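Local coordinates for protein Aln2 (Streptomyces sp. CM020, PDB 6P7L) that is a noncanonical member of the NTF2-like superfamily with a SnoaL-like domain, probably serving in the biosynthesis of the polyketide antibiotic alnumycin, at residues Q42-Q47 against V141-V146; R46-M51 against P99-D104. All blocks are in the same frame, centred on the assembly; numbering follows the deposited sequence.

Interaction 1 (Q42-Q47 against V141-V146); sequences QFYARQ and VRDTLV
With CG set beside its backbone N and opposite the carbonyl carbon (chi1 -80°), Tyr-44 carries its ring from helix 34-52 toward strand 133-148, where Asp-143, of like first torsion (chi1 -75°), comes from the opposite direction to meet it. The phenol OH donates to Asp-143 OD2 over 2.6 Å, a short bond made to the anti lone pair, the one facing away from OD1. OD2 lies at the edge of the tyrosine ring, near its plane, while ring and carboxylate planes are turned 35° apart. This is the helix-on-sheet layer of the NTF2-like fold, in which the N-terminal helix lies across the concave side of a curved sheet; the two axes here stand 12.2 Å apart, a gap spanned largely by the aromatic side chains of the helix. One bridge is apolar: Leu-145 sends CD2 to within 3.8 Å of Phe-43 CE2, and its CD1 lies 4.3 Å from Tyr-44 CZ. Phe-43 CD2 also rests 3.8 Å above one face of the Tyr-44 ring, toward its rim. The buried carboxylate has further partners: Arg-157 forms a salt bridge with OD1 and Tyr-120 OH hydrogen-bonds OD2, while Thr-118 OG1 is a second partner of the Tyr-44 hydroxyl.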
ATOM      1  N   GLN A  42      -8.099  -3.843   8.922  1.00 12.46           N
ATOM      2  CA  GLN A  42      -9.471  -4.155   8.513  1.00 12.98           C
ATOM      3  C   GLN A  42     -10.392  -2.975   8.791  1.00 16.17           C
ATOM      4  O   GLN A  42     -11.309  -2.699   8.012  1.00 13.74           O
ATOM      5  CB  GLN A  42      -9.966  -5.422   9.220  1.00 15.62           C
ATOM      6  CG  GLN A  42      -9.132  -6.651   8.865  1.00 20.65           C
ATOM      7  CD  GLN A  42      -9.070  -6.858   7.368  1.00 16.61           C
ATOM      8  OE1 GLN A  42     -10.054  -7.261   6.740  1.00 16.53           O
ATOM      9  NE2 GLN A  42      -7.943  -6.457   6.773  1.00 15.85           N
ATOM     10  N   PHE A  43     -10.182  -2.283   9.916  1.00 14.89           N
ATOM     11  CA  PHE A  43     -10.947  -1.071  10.190  1.00 13.26           C
ATOM     12  C   PHE A  43     -10.796  -0.057   9.061  1.00 15.14           C
ATOM     13  O   PHE A  43     -11.780   0.484   8.552  1.00 13.48           O
ATOM     14  CB  PHE A  43     -10.485  -0.458  11.507  1.00 12.68           C
ATOM     15  CG  PHE A  43     -11.131   0.875  11.807  1.00 12.87           C
ATOM     16  CD1 PHE A  43     -12.400   0.956  12.343  1.00 21.96           C
ATOM     17  CD2 PHE A  43     -10.435   2.050  11.547  1.00 12.86           C
ATOM     18  CE1 PHE A  43     -12.962   2.187  12.622  1.00 23.70           C
ATOM     19  CE2 PHE A  43     -10.996   3.264  11.796  1.00 16.44           C
ATOM     20  CZ  PHE A  43     -12.267   3.335  12.335  1.00 20.20           C
ATOM     21  N   TYR A  44      -9.568   0.203   8.650  1.00 11.29           N
ATOM     22  CA  TYR A  44      -9.332   1.241   7.653  1.00 11.75           C
ATOM     23  C   TYR A  44      -9.816   0.817   6.262  1.00 11.81           C
ATOM     24  O   TYR A  44     -10.354   1.645   5.507  1.00 13.03           O
ATOM     25  CB  TYR A  44      -7.848   1.564   7.613  1.00 10.53           C
ATOM     26  CG  TYR A  44      -7.338   2.469   8.689  1.00 11.66           C
ATOM     27  CD1 TYR A  44      -8.002   3.642   9.017  1.00 14.36           C
ATOM     28  CD2 TYR A  44      -6.207   2.142   9.414  1.00 17.90           C
ATOM     29  CE1 TYR A  44      -7.523   4.473  10.014  1.00 17.56           C
ATOM     30  CE2 TYR A  44      -5.720   2.977  10.365  1.00 12.50           C
ATOM     31  CZ  TYR A  44      -6.361   4.127  10.687  1.00 11.50           C
ATOM     32  OH  TYR A  44      -5.901   4.964  11.667  1.00 13.05           O
ATOM     33  N   ALA A  45      -9.646  -0.463   5.912  1.00 12.93           N
ATOM     34  CA  ALA A  45     -10.140  -0.936   4.629  1.00 11.84           C
ATOM     35  C   ALA A  45     -11.645  -0.709   4.544  1.00 13.35           C
ATOM     36  O   ALA A  45     -12.160  -0.167   3.550  1.00 11.84           O
ATOM     37  CB  ALA A  45      -9.795  -2.425   4.443  1.00 13.14           C
ATOM     38  N   ARG A  46     -12.367  -1.106   5.598  1.00 13.42           N
ATOM     39  CA  ARG A  46     -13.820  -0.941   5.589  1.00 15.85           C
ATOM     40  C   ARG A  46     -14.192   0.534   5.657  1.00 13.92           C
ATOM     41  O   ARG A  46     -15.136   0.984   4.984  1.00 15.26           O
ATOM     42  CB  ARG A  46     -14.422  -1.733   6.744  1.00 15.18           C
ATOM     43  CG  ARG A  46     -14.234  -3.293   6.531  1.00 16.74           C
ATOM     44  CD  ARG A  46     -14.978  -4.179   7.459  1.00 35.33           C
ATOM     45  NE  ARG A  46     -15.233  -5.470   6.797  1.00 55.93           N
ATOM     46  CZ  ARG A  46     -14.386  -6.496   6.797  1.00 56.95           C
ATOM     47  NH1 ARG A  46     -13.228  -6.407   7.437  1.00 58.34           N
ATOM     48  NH2 ARG A  46     -14.698  -7.622   6.173  1.00 38.63           N
ATOM     49  N   GLN A  47     -13.456   1.318   6.440  1.00 12.83           N
ATOM     50  CA  GLN A  47     -13.792   2.735   6.551  1.00 17.35           C
ATOM     51  C   GLN A  47     -13.656   3.441   5.202  1.00 16.31           C
ATOM     52  O   GLN A  47     -14.513   4.261   4.824  1.00 13.90           O
ATOM     53  CB  GLN A  47     -12.897   3.405   7.581  1.00 17.91           C
ATOM     54  CG  GLN A  47     -13.324   4.827   7.973  1.00 12.38           C
ATOM     55  CD  GLN A  47     -12.313   5.490   8.869  1.00 14.78           C
ATOM     56  OE1 GLN A  47     -11.131   5.615   8.495  1.00 14.77           O
ATOM     57  NE2 GLN A  47     -12.743   5.891  10.067  1.00 13.99           N
ATOM     58  N   VAL A 141      -1.085  11.629   7.793  1.00 13.26           N
ATOM     59  CA  VAL A 141      -2.281  11.517   8.612  1.00 13.94           C
ATOM     60  C   VAL A 141      -1.910  10.939   9.970  1.00 12.94           C
ATOM     61  O   VAL A 141      -1.115   9.994  10.063  1.00 12.38           O
ATOM     62  CB  VAL A 141      -3.356  10.649   7.933  1.00 14.33           C
ATOM     63  CG1 VAL A 141      -4.620  10.726   8.752  1.00 16.60           C
ATOM     64  CG2 VAL A 141      -3.610  11.132   6.550  1.00 14.78           C
ATOM     65  N   ARG A 142      -2.490  11.515  11.022  1.00 11.57           N
ATOM     66  CA  ARG A 142      -2.373  10.984  12.377  1.00 12.28           C
ATOM     67  C   ARG A 142      -3.779  10.743  12.918  1.00 14.66           C
ATOM     68  O   ARG A 142      -4.602  11.666  12.971  1.00 15.31           O
ATOM     69  CB  ARG A 142      -1.581  11.917  13.301  1.00 14.60           C
ATOM     70  CG  ARG A 142      -0.112  11.999  12.978  1.00 19.00           C
ATOM     71  CD  ARG A 142       0.683  12.546  14.122  1.00 26.57           C
ATOM     72  NE  ARG A 142       2.110  12.275  13.926  1.00 34.03           N
ATOM     73  CZ  ARG A 142       2.917  12.989  13.158  1.00 66.19           C
ATOM     74  NH1 ARG A 142       2.454  14.037  12.496  1.00 78.16           N
ATOM     75  NH2 ARG A 142       4.187  12.644  13.058  1.00 78.31           N
ATOM     76  N   ASP A 143      -4.046   9.506  13.350  1.00 13.71           N
ATOM     77  CA  ASP A 143      -5.330   9.132  13.916  1.00 12.16           C
ATOM     78  C   ASP A 143      -5.180   8.654  15.356  1.00 12.18           C
ATOM     79  O   ASP A 143      -4.134   8.129  15.751  1.00 14.40           O
ATOM     80  CB  ASP A 143      -5.982   7.950  13.153  1.00 13.64           C
ATOM     81  CG  ASP A 143      -6.570   8.331  11.816  1.00 14.15           C
ATOM     82  OD1 ASP A 143      -6.845   9.530  11.579  1.00 14.98           O
ATOM     83  OD2 ASP A 143      -6.714   7.371  10.994  1.00 15.96           O
ATOM     84  N   THR A 144      -6.253   8.756  16.128  1.00 12.99           N
ATOM     85  CA  THR A 144      -6.385   7.938  17.325  1.00 15.14           C
ATOM     86  C   THR A 144      -7.658   7.119  17.171  1.00 19.08           C
ATOM     87  O   THR A 144      -8.681   7.623  16.662  1.00 17.23           O
ATOM     88  CB  THR A 144      -6.437   8.742  18.637  1.00 22.54           C
ATOM     89  OG1 THR A 144      -7.689   9.424  18.732  1.00 24.42           O
ATOM     90  CG2 THR A 144      -5.282   9.711  18.713  1.00 21.42           C
ATOM     91  N   LEU A 145      -7.565   5.852  17.568  1.00 14.86           N
ATOM     92  CA  LEU A 145      -8.685   4.926  17.566  1.00 18.77           C
ATOM     93  C   LEU A 145      -8.951   4.458  18.987  1.00 19.78           C
ATOM     94  O   LEU A 145      -8.037   4.349  19.821  1.00 19.94           O
ATOM     95  CB  LEU A 145      -8.420   3.702  16.664  1.00 15.59           C
ATOM     96  CG  LEU A 145      -7.793   4.000  15.313  1.00 16.12           C
ATOM     97  CD1 LEU A 145      -7.324   2.717  14.626  1.00 17.68           C
ATOM     98  CD2 LEU A 145      -8.754   4.775  14.463  1.00 19.48           C
ATOM     99  N   VAL A 146     -10.219   4.163  19.256  1.00 18.60           N
ATOM    100  CA  VAL A 146     -10.628   3.673  20.561  1.00 16.32           C
ATOM    101  C   VAL A 146     -11.564   2.494  20.351  1.00 21.27           C
ATOM    102  O   VAL A 146     -12.199   2.357  19.308  1.00 20.04           O
ATOM    103  CB  VAL A 146     -11.301   4.761  21.408  1.00 23.80           C
ATOM    104  CG1 VAL A 146     -10.321   5.873  21.725  1.00 31.15           C
ATOM    105  CG2 VAL A 146     -12.574   5.300  20.716  1.00 23.16           C
TER

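Interaction 2 (R46-M51 against P99-D104); sequences RQMHRM and PRHWFD
Two methionines of helix 34-52 pack here on two aromatic residues of strand 98-110, the outermost on its side of the curved sheet within this chain, in a partly buried Met-aromatic contact. The short segments run nearly antiparallel, at 160°, and their axes approach to 8.3 Å. Met-48 crosses both His-101 and Phe-103 at about a right angle. Its CG, beside the backbone N, lies 3.6 Å from Phe-103 CZ; the bend at chi2 then brings SD 3.6 Å from His-101 CG, the sulfur lying obliquely to both rings, 4.0 Å from the centroid of His-101. One turn on, Met-51 holds CG opposite its backbone N (chi1 -163°) and sets its methyl over one face of the imidazole, CE standing 3.8 Å from the ring centroid in a CH-pi contact. Phe-59 of helix 56-60 packs against both methionines. Beside this apolar patch, a water receives an N-H from Arg-100 NH1 at 3.2 Å and donates to His-49 O at 2.8 Å; the same guanidinium forms a salt bridge through NE with Asp-162 of the second subunit. The imidazole's ND1 is hydrogen-bonded to Asp-52, which, with the methyl over the face, should hold the ring's rotation. NE2 is left turned to a glycerol, probably from crystallisation; such molecules often mark pockets, but no ligand role is established.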
ATOM      1  N   ARG A  46     -12.367  -1.106   5.598  1.00 13.42           N
ATOM      2  CA  ARG A  46     -13.820  -0.941   5.589  1.00 15.85           C
ATOM      3  C   ARG A  46     -14.192   0.534   5.657  1.00 13.92           C
ATOM      4  O   ARG A  46     -15.136   0.984   4.984  1.00 15.26           O
ATOM      5  CB  ARG A  46     -14.422  -1.733   6.744  1.00 15.18           C
ATOM      6  CG  ARG A  46     -14.234  -3.293   6.531  1.00 16.74           C
ATOM      7  CD  ARG A  46     -14.978  -4.179   7.459  1.00 35.33           C
ATOM      8  NE  ARG A  46     -15.233  -5.470   6.797  1.00 55.93           N
ATOM      9  CZ  ARG A  46     -14.386  -6.496   6.797  1.00 56.95           C
ATOM     10  NH1 ARG A  46     -13.228  -6.407   7.437  1.00 58.34           N
ATOM     11  NH2 ARG A  46     -14.698  -7.622   6.173  1.00 38.63           N
ATOM     12  N   GLN A  47     -13.456   1.318   6.440  1.00 12.83           N
ATOM     13  CA  GLN A  47     -13.792   2.735   6.551  1.00 17.35           C
ATOM     14  C   GLN A  47     -13.656   3.441   5.202  1.00 16.31           C
ATOM     15  O   GLN A  47     -14.513   4.261   4.824  1.00 13.90           O
ATOM     16  CB  GLN A  47     -12.897   3.405   7.581  1.00 17.91           C
ATOM     17  CG  GLN A  47     -13.324   4.827   7.973  1.00 12.38           C
ATOM     18  CD  GLN A  47     -12.313   5.490   8.869  1.00 14.78           C
ATOM     19  OE1 GLN A  47     -11.131   5.615   8.495  1.00 14.77           O
ATOM     20  NE2 GLN A  47     -12.743   5.891  10.067  1.00 13.99           N
ATOM     21  N   MET A  48     -12.563   3.168   4.478  1.00 13.51           N
ATOM     22  CA  MET A  48     -12.344   3.856   3.206  1.00 11.69           C
ATOM     23  C   MET A  48     -13.252   3.270   2.118  1.00 15.57           C
ATOM     24  O   MET A  48     -13.702   4.005   1.222  1.00 13.16           O
ATOM     25  CB  MET A  48     -10.881   3.784   2.757  1.00 13.45           C
ATOM     26  CG  MET A  48      -9.910   4.657   3.537  1.00 21.45           C
ATOM     27  SD  MET A  48     -10.400   6.411   3.573  1.00 26.64           S
ATOM     28  CE  MET A  48     -11.165   6.357   5.122  1.00 12.08           C
ATOM     29  N   HIS A  49     -13.555   1.964   2.177  1.00 13.56           N
ATOM     30  CA  HIS A  49     -14.517   1.432   1.210  1.00 11.29           C
ATOM     31  C   HIS A  49     -15.830   2.189   1.304  1.00 13.75           C
ATOM     32  O   HIS A  49     -16.432   2.533   0.276  1.00 16.33           O
ATOM     33  CB  HIS A  49     -14.783  -0.057   1.402  1.00 12.79           C
ATOM     34  CG  HIS A  49     -13.642  -0.946   0.985  1.00 15.76           C
ATOM     35  ND1 HIS A  49     -13.747  -2.321   0.961  1.00 15.65           N
ATOM     36  CD2 HIS A  49     -12.382  -0.660   0.593  1.00 12.58           C
ATOM     37  CE1 HIS A  49     -12.604  -2.845   0.553  1.00 19.14           C
ATOM     38  NE2 HIS A  49     -11.746  -1.857   0.347  1.00 15.62           N
ATOM     39  N   ARG A  50     -16.267   2.483   2.530  1.00 13.44           N
ATOM     40  CA  ARG A  50     -17.534   3.180   2.714  1.00 13.17           C
ATOM     41  C   ARG A  50     -17.430   4.597   2.178  1.00 16.18           C
ATOM     42  O   ARG A  50     -18.317   5.069   1.452  1.00 20.03           O
ATOM     43  CB  ARG A  50     -17.931   3.201   4.188  1.00 16.79           C
ATOM     44  CG  ARG A  50     -18.217   1.845   4.819  1.00 17.18           C
ATOM     45  CD  ARG A  50     -18.646   1.996   6.257  1.00 20.57           C
ATOM     46  NE  ARG A  50     -18.803   0.715   6.951  1.00 27.33           N
ATOM     47  CZ  ARG A  50     -19.293   0.576   8.181  1.00 81.14           C
ATOM     48  NH1 ARG A  50     -19.710   1.637   8.858  1.00111.36           N
ATOM     49  NH2 ARG A  50     -19.359  -0.624   8.738  1.00101.33           N
ATOM     50  N   MET A  51     -16.348   5.297   2.520  1.00 15.00           N
ATOM     51  CA  MET A  51     -16.241   6.678   2.081  1.00 18.69           C
ATOM     52  C   MET A  51     -16.148   6.767   0.571  1.00 13.24           C
ATOM     53  O   MET A  51     -16.854   7.563  -0.067  1.00 16.68           O
ATOM     54  CB  MET A  51     -15.045   7.368   2.684  1.00 16.65           C
ATOM     55  CG  MET A  51     -15.281   8.869   2.493  1.00 31.97           C
ATOM     56  SD  MET A  51     -14.311   9.862   3.548  1.00 36.84           S
ATOM     57  CE  MET A  51     -12.712   9.318   3.004  1.00 23.20           C
ATOM     58  N   PRO A  99     -13.251   8.220  -6.611  1.00 12.42           N
ATOM     59  CA  PRO A  99     -12.052   8.311  -5.779  1.00 11.20           C
ATOM     60  C   PRO A  99     -11.669   6.965  -5.211  1.00 12.87           C
ATOM     61  O   PRO A  99     -12.528   6.138  -4.908  1.00 13.06           O
ATOM     62  CB  PRO A  99     -12.487   9.249  -4.645  1.00 15.52           C
ATOM     63  CG  PRO A  99     -13.959   8.913  -4.504  1.00 13.05           C
ATOM     64  CD  PRO A  99     -14.459   8.674  -5.898  1.00 12.66           C
ATOM     65  N   ARG A 100     -10.371   6.801  -4.966  1.00 11.77           N
ATOM     66  CA  ARG A 100      -9.879   5.681  -4.170  1.00 12.35           C
ATOM     67  C   ARG A 100      -8.803   6.224  -3.239  1.00 16.02           C
ATOM     68  O   ARG A 100      -7.871   6.902  -3.693  1.00 12.32           O
ATOM     69  CB  ARG A 100      -9.332   4.520  -5.017  1.00 12.34           C
ATOM     70  CG  ARG A 100     -10.361   3.871  -5.923  1.00 13.85           C
ATOM     71  CD  ARG A 100     -11.336   3.024  -5.143  1.00 16.42           C
ATOM     72  NE  ARG A 100     -12.397   2.480  -6.001  1.00 14.33           N
ATOM     73  CZ  ARG A 100     -13.586   2.084  -5.542  1.00 17.57           C
ATOM     74  NH1 ARG A 100     -13.842   2.187  -4.255  1.00 17.87           N
ATOM     75  NH2 ARG A 100     -14.508   1.591  -6.372  1.00 19.11           N
ATOM     76  N   HIS A 101      -8.964   5.963  -1.940  1.00 14.26           N
ATOM     77  CA  HIS A 101      -7.990   6.373  -0.930  1.00 15.58           C
ATOM     78  C   HIS A 101      -6.965   5.257  -0.808  1.00 17.62           C
ATOM     79  O   HIS A 101      -7.332   4.079  -0.760  1.00 17.96           O
ATOM     80  CB  HIS A 101      -8.641   6.635   0.431  1.00 16.41           C
ATOM     81  CG  HIS A 101      -9.283   7.982   0.544  1.00 16.24           C
ATOM     82  ND1 HIS A 101     -10.436   8.312  -0.129  1.00 16.68           N
ATOM     83  CD2 HIS A 101      -8.904   9.100   1.204  1.00 20.02           C
ATOM     84  CE1 HIS A 101     -10.765   9.560   0.138  1.00 24.45           C
ATOM     85  NE2 HIS A 101      -9.849  10.062   0.941  1.00 18.33           N
ATOM     86  N   TRP A 102      -5.688   5.639  -0.771  1.00 14.14           N
ATOM     87  CA  TRP A 102      -4.555   4.739  -0.628  1.00 10.35           C
ATOM     88  C   TRP A 102      -3.777   5.162   0.617  1.00 12.06           C
ATOM     89  O   TRP A 102      -3.335   6.311   0.704  1.00 12.99           O
ATOM     90  CB  TRP A 102      -3.654   4.830  -1.874  1.00 12.53           C
ATOM     91  CG  TRP A 102      -4.323   4.490  -3.125  1.00 12.59           C
ATOM     92  CD1 TRP A 102      -5.128   5.320  -3.868  1.00 16.61           C
ATOM     93  CD2 TRP A 102      -4.298   3.241  -3.807  1.00 14.95           C
ATOM     94  NE1 TRP A 102      -5.584   4.663  -4.986  1.00 16.85           N
ATOM     95  CE2 TRP A 102      -5.108   3.380  -4.958  1.00 15.06           C
ATOM     96  CE3 TRP A 102      -3.685   2.009  -3.560  1.00 22.10           C
ATOM     97  CZ2 TRP A 102      -5.297   2.340  -5.859  1.00 13.66           C
ATOM     98  CZ3 TRP A 102      -3.905   0.983  -4.445  1.00 18.90           C
ATOM     99  CH2 TRP A 102      -4.696   1.159  -5.577  1.00 16.14           C
ATOM    100  N   PHE A 103      -3.596   4.240   1.553  1.00 16.04           N
ATOM    101  CA  PHE A 103      -2.806   4.471   2.756  1.00 12.98           C
ATOM    102  C   PHE A 103      -1.569   3.599   2.670  1.00 17.65           C
ATOM    103  O   PHE A 103      -1.631   2.484   2.121  1.00 19.29           O
ATOM    104  CB  PHE A 103      -3.532   4.076   4.036  1.00 18.50           C
ATOM    105  CG  PHE A 103      -4.765   4.853   4.348  1.00 20.24           C
ATOM    106  CD1 PHE A 103      -5.170   5.953   3.594  1.00 15.26           C
ATOM    107  CD2 PHE A 103      -5.513   4.494   5.454  1.00 18.24           C
ATOM    108  CE1 PHE A 103      -6.318   6.625   3.929  1.00 19.08           C
ATOM    109  CE2 PHE A 103      -6.642   5.165   5.794  1.00 19.94           C
ATOM    110  CZ  PHE A 103      -7.056   6.230   5.027  1.00 25.76           C
ATOM    111  N   ASP A 104      -0.471   4.061   3.261  1.00 13.40           N
ATOM    112  CA  ASP A 104       0.745   3.261   3.318  1.00 20.83           C
ATOM    113  C   ASP A 104       1.650   3.818   4.401  1.00 14.85           C
ATOM    114  O   ASP A 104       1.411   4.906   4.960  1.00 14.34           O
ATOM    115  CB  ASP A 104       1.426   3.256   1.951  1.00 20.20           C
ATOM    116  CG  ASP A 104       2.281   2.031   1.696  1.00 36.11           C
ATOM    117  OD1 ASP A 104       2.251   1.049   2.484  1.00 25.24           O
ATOM    118  OD2 ASP A 104       2.986   2.074   0.666  1.00 25.62           O
TER
HETATM  119  O   HOH W   1     -16.053   1.280  -2.160  1.00 24.21           O

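Interactions 1 and 2 use successive turns of helix 34-52, share Arg-46 and Gln-47, and reach different strands of one sheet: 42-47 meets an interior strand, 46-51 a strand outermost within the chain. The two meet directly, Tyr-44 CD1 lying 3.8 Å from Phe-103 CE2, and Tyr-120 contacts both of these rings. Interaction 1 is the more buried, and its chemistry combines a charged hydrogen-bond network with apolar packing of Phe-43 and Leu-145 beside it. Interaction 2 is only partly buried; no direct hydrogen bond crosses it, thioethers and aromatic rings do the work, and a water mediates at its margin. Both also adjoin the second subunit, where Arg-46 forms a salt bridge with Glu-109 of that chain.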